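Long-range contacts in putative sugar binding protein (Geobacillus stearothermophilus, PDB 6GT9), which binds galactose in the cleft between its two lobes and is probably the sugar-recognising component of a three-component sensing system for galactan utilization: residues Val156-Gly161 with Ala216-Ser221; Lys240-Gly245 with Thr260-Val265. One frame throughout, in Å; residues are numbered along the deposited sequence.

In the fold
Both contacts are parallel strand pairs in the same sheet of one lobe, and strands 216-219 and 242-246 are neighbours in it, so interaction 1 and interaction 2 lie side by side with centres 10 Å apart. Between them Phe217 N probably bonds to Tyr242 O and Gly219 N to Ile244 O. Interaction 1 is buried throughout, regular in register, and carries a pair of threonine hydroxyls at its C-terminal end, with Ser221 beyond them at the sugar. Interaction 2 is a core contact only in part: Thr241, Tyr242, Thr260 and Ala262 are partly exposed, with Ile243 and Ile261 between them buried; this half is irregular in register and water-bridged, whereas Ile244-Gly245 and Ala263-Val265, also buried, pair directly as strands.

Interaction 1: residues Val156-Gly161 with Ala216-Ser221; sequences VAIITG and AFYGTS. With GAL (beta-D-galactopyranose), chain E.
The Tyr218 ring meets Ile158 at its edge: CD2 lies 4.0 Å from Ile158 CG1, close to the ring plane, and the two side chains run side by side in the same direction. Over one face of the ring, offset toward the rim, sits the Thr220 methyl CG2, while Phe175 of helix 166-179 stacks on the ring and Arg171 O holds its hydroxyl. On the other side of the sheet the Phe217 ring is approached obliquely by Ala157 CB, 3.9 Å from CE2, and by Ile159 CD1, 4.3 Å from CD2. Tyr218 takes its place because CG is anti to the backbone N (chi1 168°), which carries the ring alongside Ile158. With an alanine in place of Ile158, the CD2 edge would probably lose its neighbour and a gap open between the tyrosine and strand 185-192.

These are strands one and three, in order of sequence, of the five parallel strands, in order 2-1-3-4-5, of a type 1 periplasmic binding protein lobe, whose sheet 298-301 extends antiparallel. Backbone bonds alternate in direction: Ala157 N to Ala216 O (2.8 Å), Tyr218 N to Ala157 O, Ile159 N to Tyr218 O, and Thr220 N to Ile159 O. At the C-terminal ends of the strands, Thr160 OG1 and Thr220 OG1 come within 2.8 Å, their side chains crossing at a slant. Gln168 OE1 joins them, bonded to Thr220 OG1 and Gly161 N and weakly to Thr160 OG1. At the cleft, Asp224 OD2 bonds Ser221 OG, and Ser221 CB lies 3.4 Å from O5 of the galactose.

Interaction 2: residues Lys240-Gly245 with Thr260-Val265; sequences KTYIIG and TIAATV
Ile243 holds CG2 anti to its backbone N, chi1 of -56° placing CG1 beside that N, while Ile261 holds CG1 anti to its carbonyl carbon (chi1 -66°); these two branches meet at a slant, Ile243 CG2 lying 4.1 Å from Ile261 CG1. Tyr242 has CG anti to its own N (chi1 180°); although its CB points away from 260-265, the ring reaches back, and CE1 comes 3.5 Å from Ala262 CB, which approaches the ring obliquely. The two segments are the strands of a beta-alpha-beta unit, 242-246 and 263-266 joined by helix 250-258, in one lobe of the periplasmic binding protein fold.

Pairing is regular only from Ile244 and Ala263 onward. Ile243 lies nearest Ile261 and Ile244 nearest Ala263, so Ala262 is skipped in the register, and Ile243 O receives two N-H groups: Ala262 N at 2.9 Å, in the carbonyl plane, and Ala263 N more weakly at 3.3 Å. Farther along, Gly245 N bonds to Ala263 O, and Val265 N to Gly245 O. Ile244 lays CG1 and CD1 against Ala263 CB, on the face covered by Ala142 and Ala145 of helix 135-149. On the opposite face Thr264 OG1 bonds to the backbone O of Asp247, a galactose-binding residue, which makes Thr264 a second-shell residue that probably steadies that backbone. Tyr242 OH bonds to Asp149 OD2 and Thr260 OG1 to Glu233 OE1. Ahead of the paired strands, one water donates to Thr241 O and to Thr260 O, each 2.9 Å away, and accepts from Ile243 N at 3.0 Å.

Interaction 1: residues Val156-Gly161 with Ala216-Ser221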
loop_
_atom_site.group_PDB
_atom_site.type_symbol
_atom_site.label_atom_id
_atom_site.label_comp_id
_atom_site.label_asym_id
_atom_site.label_seq_id
_atom_site.Cartn_x
_atom_site.Cartn_y
_atom_site.Cartn_z
ATOM N N VAL A 156 6.775 -7.751 19.729
ATOM C CA VAL A 156 6.556 -7.301 18.358
ATOM C C VAL A 156 7.144 -5.915 18.155
ATOM O O VAL A 156 6.918 -5.009 18.966
ATOM C CB VAL A 156 5.057 -7.290 18.012
ATOM C CG1 VAL A 156 4.847 -6.782 16.600
ATOM C CG2 VAL A 156 4.470 -8.686 18.191
ATOM N N ALA A 157 7.854 -5.741 17.047
ATOM C CA ALA A 157 8.159 -4.429 16.499
ATOM C C ALA A 157 7.466 -4.273 15.155
ATOM O O ALA A 157 7.307 -5.242 14.407
ATOM C CB ALA A 157 9.669 -4.225 16.329
ATOM N N ILE A 158 7.087 -3.032 14.845
ATOM C CA ILE A 158 6.349 -2.689 13.635
ATOM C C ILE A 158 7.198 -1.733 12.823
ATOM O O ILE A 158 7.718 -0.746 13.358
ATOM C CB ILE A 158 4.989 -2.038 13.943
ATOM C CG1 ILE A 158 4.085 -3.016 14.679
ATOM C CG2 ILE A 158 4.327 -1.523 12.635
ATOM C CD1 ILE A 158 2.702 -2.451 15.029
ATOM N N ILE A 159 7.362 -2.038 11.548
ATOM C CA ILE A 159 7.896 -1.086 10.586
ATOM C C ILE A 159 6.764 -0.716 9.633
ATOM O O ILE A 159 6.118 -1.592 9.045
ATOM C CB ILE A 159 9.129 -1.663 9.877
ATOM C CG1 ILE A 159 10.178 -1.981 10.956
ATOM C CG2 ILE A 159 9.671 -0.700 8.844
ATOM C CD1 ILE A 159 11.487 -2.405 10.444
ATOM N N THR A 160 6.495 0.580 9.514
ATOM C CA THR A 160 5.385 1.080 8.724
ATOM C C THR A 160 5.916 2.102 7.724
ATOM O O THR A 160 6.946 2.739 7.954
ATOM C CB THR A 160 4.288 1.677 9.640
ATOM O OG1 THR A 160 3.102 1.954 8.885
ATOM C CG2 THR A 160 4.762 2.953 10.324
ATOM N N GLY A 161 5.221 2.236 6.596
ATOM C CA GLY A 161 5.681 3.165 5.568
ATOM C C GLY A 161 5.794 4.595 6.066
ATOM O O GLY A 161 6.761 5.296 5.757
ATOM N N ALA A 216 9.588 -10.672 16.906
ATOM C CA ALA A 216 8.578 -10.640 15.860
ATOM C C ALA A 216 8.542 -9.256 15.217
ATOM O O ALA A 216 8.565 -8.238 15.916
ATOM C CB ALA A 216 7.194 -11.007 16.413
ATOM N N PHE A 217 8.480 -9.229 13.886
ATOM C CA PHE A 217 8.343 -7.991 13.123
ATOM C C PHE A 217 7.080 -8.037 12.276
ATOM O O PHE A 217 6.716 -9.092 11.750
ATOM C CB PHE A 217 9.527 -7.754 12.186
ATOM C CG PHE A 217 10.767 -7.253 12.867
ATOM C CD1 PHE A 217 11.690 -8.147 13.402
ATOM C CD2 PHE A 217 11.031 -5.893 12.945
ATOM C CE1 PHE A 217 12.860 -7.689 14.007
ATOM C CE2 PHE A 217 12.203 -5.422 13.569
ATOM C CZ PHE A 217 13.115 -6.325 14.095
ATOM N N TYR A 218 6.441 -6.876 12.133
ATOM C CA TYR A 218 5.288 -6.673 11.258
ATOM C C TYR A 218 5.595 -5.481 10.360
ATOM O O TYR A 218 5.763 -4.367 10.860
ATOM C CB TYR A 218 4.029 -6.407 12.082
ATOM C CG TYR A 218 2.814 -5.901 11.325
ATOM C CD1 TYR A 218 2.438 -6.458 10.106
ATOM C CD2 TYR A 218 2.005 -4.916 11.867
ATOM C CE1 TYR A 218 1.305 -6.022 9.424
ATOM C CE2 TYR A 218 0.869 -4.470 11.199
ATOM C CZ TYR A 218 0.514 -5.036 9.987
ATOM O OH TYR A 218 -0.618 -4.595 9.333
ATOM N N GLY A 219 5.685 -5.716 9.055
ATOM C CA GLY A 219 5.888 -4.644 8.079
ATOM C C GLY A 219 4.583 -4.370 7.354
ATOM O O GLY A 219 3.850 -5.300 7.014
ATOM N N THR A 220 4.280 -3.086 7.131
ATOM C CA THR A 220 2.965 -2.732 6.610
ATOM C C THR A 220 2.993 -2.205 5.186
ATOM O O THR A 220 1.944 -1.798 4.681
ATOM C CB THR A 220 2.273 -1.703 7.517
ATOM O OG1 THR A 220 2.967 -0.444 7.470
ATOM C CG2 THR A 220 2.238 -2.208 8.960
ATOM N N SER A 221 4.153 -2.190 4.531
ATOM C CA SER A 221 4.233 -1.782 3.137
ATOM C C SER A 221 5.207 -2.708 2.423
ATOM O O SER A 221 5.884 -3.528 3.048
ATOM C CB SER A 221 4.621 -0.301 3.009
ATOM O OG SER A 221 5.960 -0.059 3.417
HETATM C C1 GAL E . 2.241 -1.147 -0.463
HETATM C C2 GAL E . 1.243 -0.007 -0.506
HETATM C C3 GAL E . 1.644 1.057 -1.544
HETATM C C4 GAL E . 3.050 1.558 -1.261
HETATM C C5 GAL E . 4.017 0.392 -1.137
HETATM C C6 GAL E . 5.408 0.827 -0.670
HETATM O O1 GAL E . 1.852 -2.085 0.520
HETATM O O2 GAL E . -0.066 -0.485 -0.850
HETATM O O3 GAL E . 0.808 2.167 -1.429
HETATM O O4 GAL E . 3.071 2.324 -0.053
HETATM O O5 GAL E . 3.557 -0.636 -0.169
HETATM O O6 GAL E . 6.361 -0.182 -0.921
#

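Interaction 2: residues Lys240-Gly245 with Thr260-Val265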
loop_
_atom_site.group_PDB
_atom_site.type_symbol
_atom_site.label_atom_id
_atom_site.label_comp_id
_atom_site.label_asym_id
_atom_site.label_seq_id
_atom_site.Cartn_x
_atom_site.Cartn_y
_atom_site.Cartn_z
ATOM N N LYS A 240 14.973 -18.113 16.137
ATOM C CA LYS A 240 14.310 -17.439 15.056
ATOM C C LYS A 240 13.435 -16.211 15.379
ATOM O O LYS A 240 13.030 -15.981 16.490
ATOM C CB LYS A 240 13.645 -18.450 14.111
ATOM C CG LYS A 240 13.728 -18.094 12.624
ATOM C CD LYS A 240 13.572 -19.323 11.765
ATOM C CE LYS A 240 12.844 -19.028 10.460
ATOM N NZ LYS A 240 12.076 -20.212 9.975
ATOM N N THR A 241 13.200 -15.412 14.353
ATOM C CA THR A 241 12.444 -14.183 14.437
ATOM C C THR A 241 11.276 -14.326 13.491
ATOM O O THR A 241 11.467 -14.707 12.400
ATOM C CB THR A 241 13.324 -13.045 13.934
ATOM O OG1 THR A 241 14.432 -12.913 14.787
ATOM C CG2 THR A 241 12.597 -11.748 13.878
ATOM N N TYR A 242 10.081 -14.011 13.955
ATOM C CA TYR A 242 8.870 -14.102 13.148
ATOM C C TYR A 242 8.688 -12.812 12.357
ATOM O O TYR A 242 8.694 -11.720 12.929
ATOM C CB TYR A 242 7.651 -14.361 14.034
ATOM C CG TYR A 242 6.333 -14.468 13.286
ATOM C CD1 TYR A 242 5.884 -15.686 12.792
ATOM C CD2 TYR A 242 5.534 -13.343 13.079
ATOM C CE1 TYR A 242 4.671 -15.781 12.102
ATOM C CE2 TYR A 242 4.323 -13.429 12.395
ATOM C CZ TYR A 242 3.897 -14.646 11.908
ATOM O OH TYR A 242 2.684 -14.733 11.238
ATOM N N ILE A 243 8.523 -12.933 11.044
ATOM C CA ILE A 243 8.321 -11.767 10.181
ATOM C C ILE A 243 7.027 -11.952 9.408
ATOM O O ILE A 243 6.887 -12.924 8.656
ATOM C CB ILE A 243 9.483 -11.559 9.202
ATOM C CG1 ILE A 243 10.802 -11.433 9.947
ATOM C CG2 ILE A 243 9.246 -10.299 8.370
ATOM C CD1 ILE A 243 11.992 -11.310 9.016
ATOM N N ILE A 244 6.101 -11.006 9.551
ATOM C CA ILE A 244 4.953 -10.920 8.657
ATOM C C ILE A 244 5.005 -9.560 7.966
ATOM O O ILE A 244 5.158 -8.523 8.624
ATOM C CB ILE A 244 3.611 -11.159 9.386
ATOM C CG1 ILE A 244 2.434 -11.081 8.384
ATOM C CG2 ILE A 244 3.441 -10.218 10.561
ATOM C CD1 ILE A 244 1.114 -11.696 8.874
ATOM N N GLY A 245 4.954 -9.575 6.642
ATOM C CA GLY A 245 5.012 -8.340 5.869
ATOM C C GLY A 245 3.845 -8.178 4.921
ATOM O O GLY A 245 2.855 -8.906 5.025
ATOM N N THR A 260 12.790 -17.258 5.954
ATOM C CA THR A 260 13.146 -16.052 6.695
ATOM C C THR A 260 11.914 -15.222 7.027
ATOM O O THR A 260 11.755 -14.751 8.159
ATOM C CB THR A 260 14.139 -15.225 5.887
ATOM O OG1 THR A 260 15.210 -16.067 5.442
ATOM C CG2 THR A 260 14.684 -14.093 6.731
ATOM N N ILE A 261 11.041 -14.998 6.029
ATOM C CA ILE A 261 9.720 -14.412 6.245
ATOM C C ILE A 261 8.721 -15.538 6.465
ATOM O O ILE A 261 8.757 -16.561 5.777
ATOM C CB ILE A 261 9.321 -13.518 5.051
ATOM C CG1 ILE A 261 10.270 -12.311 4.991
ATOM C CG2 ILE A 261 7.868 -13.080 5.149
ATOM C CD1 ILE A 261 9.989 -11.337 3.854
ATOM N N ALA A 262 7.830 -15.361 7.439
ATOM C CA ALA A 262 6.835 -16.379 7.761
ATOM C C ALA A 262 5.516 -16.195 7.022
ATOM O O ALA A 262 4.819 -17.182 6.742
ATOM C CB ALA A 262 6.559 -16.383 9.266
ATOM N N ALA A 263 5.135 -14.958 6.713
ATOM C CA ALA A 263 3.825 -14.737 6.124
ATOM C C ALA A 263 3.828 -13.385 5.438
ATOM O O ALA A 263 4.683 -12.541 5.701
ATOM C CB ALA A 263 2.720 -14.781 7.174
ATOM N N THR A 264 2.850 -13.178 4.562
ATOM C CA THR A 264 2.714 -11.853 3.977
ATOM C C THR A 264 1.277 -11.635 3.516
ATOM O O THR A 264 0.564 -12.579 3.166
ATOM C CB THR A 264 3.735 -11.630 2.842
ATOM O OG1 THR A 264 3.828 -10.228 2.567
ATOM C CG2 THR A 264 3.342 -12.372 1.571
ATOM N N VAL A 265 0.853 -10.373 3.545
ATOM C CA VAL A 265 -0.510 -9.994 3.197
ATOM C C VAL A 265 -0.588 -9.702 1.703
ATOM O O VAL A 265 0.149 -8.854 1.181
ATOM C CB VAL A 265 -0.979 -8.787 4.021
ATOM C CG1 VAL A 265 -2.435 -8.454 3.682
ATOM C CG2 VAL A 265 -0.823 -9.090 5.517
HETATM O O HOH W 1 9.845 -15.522 10.172
#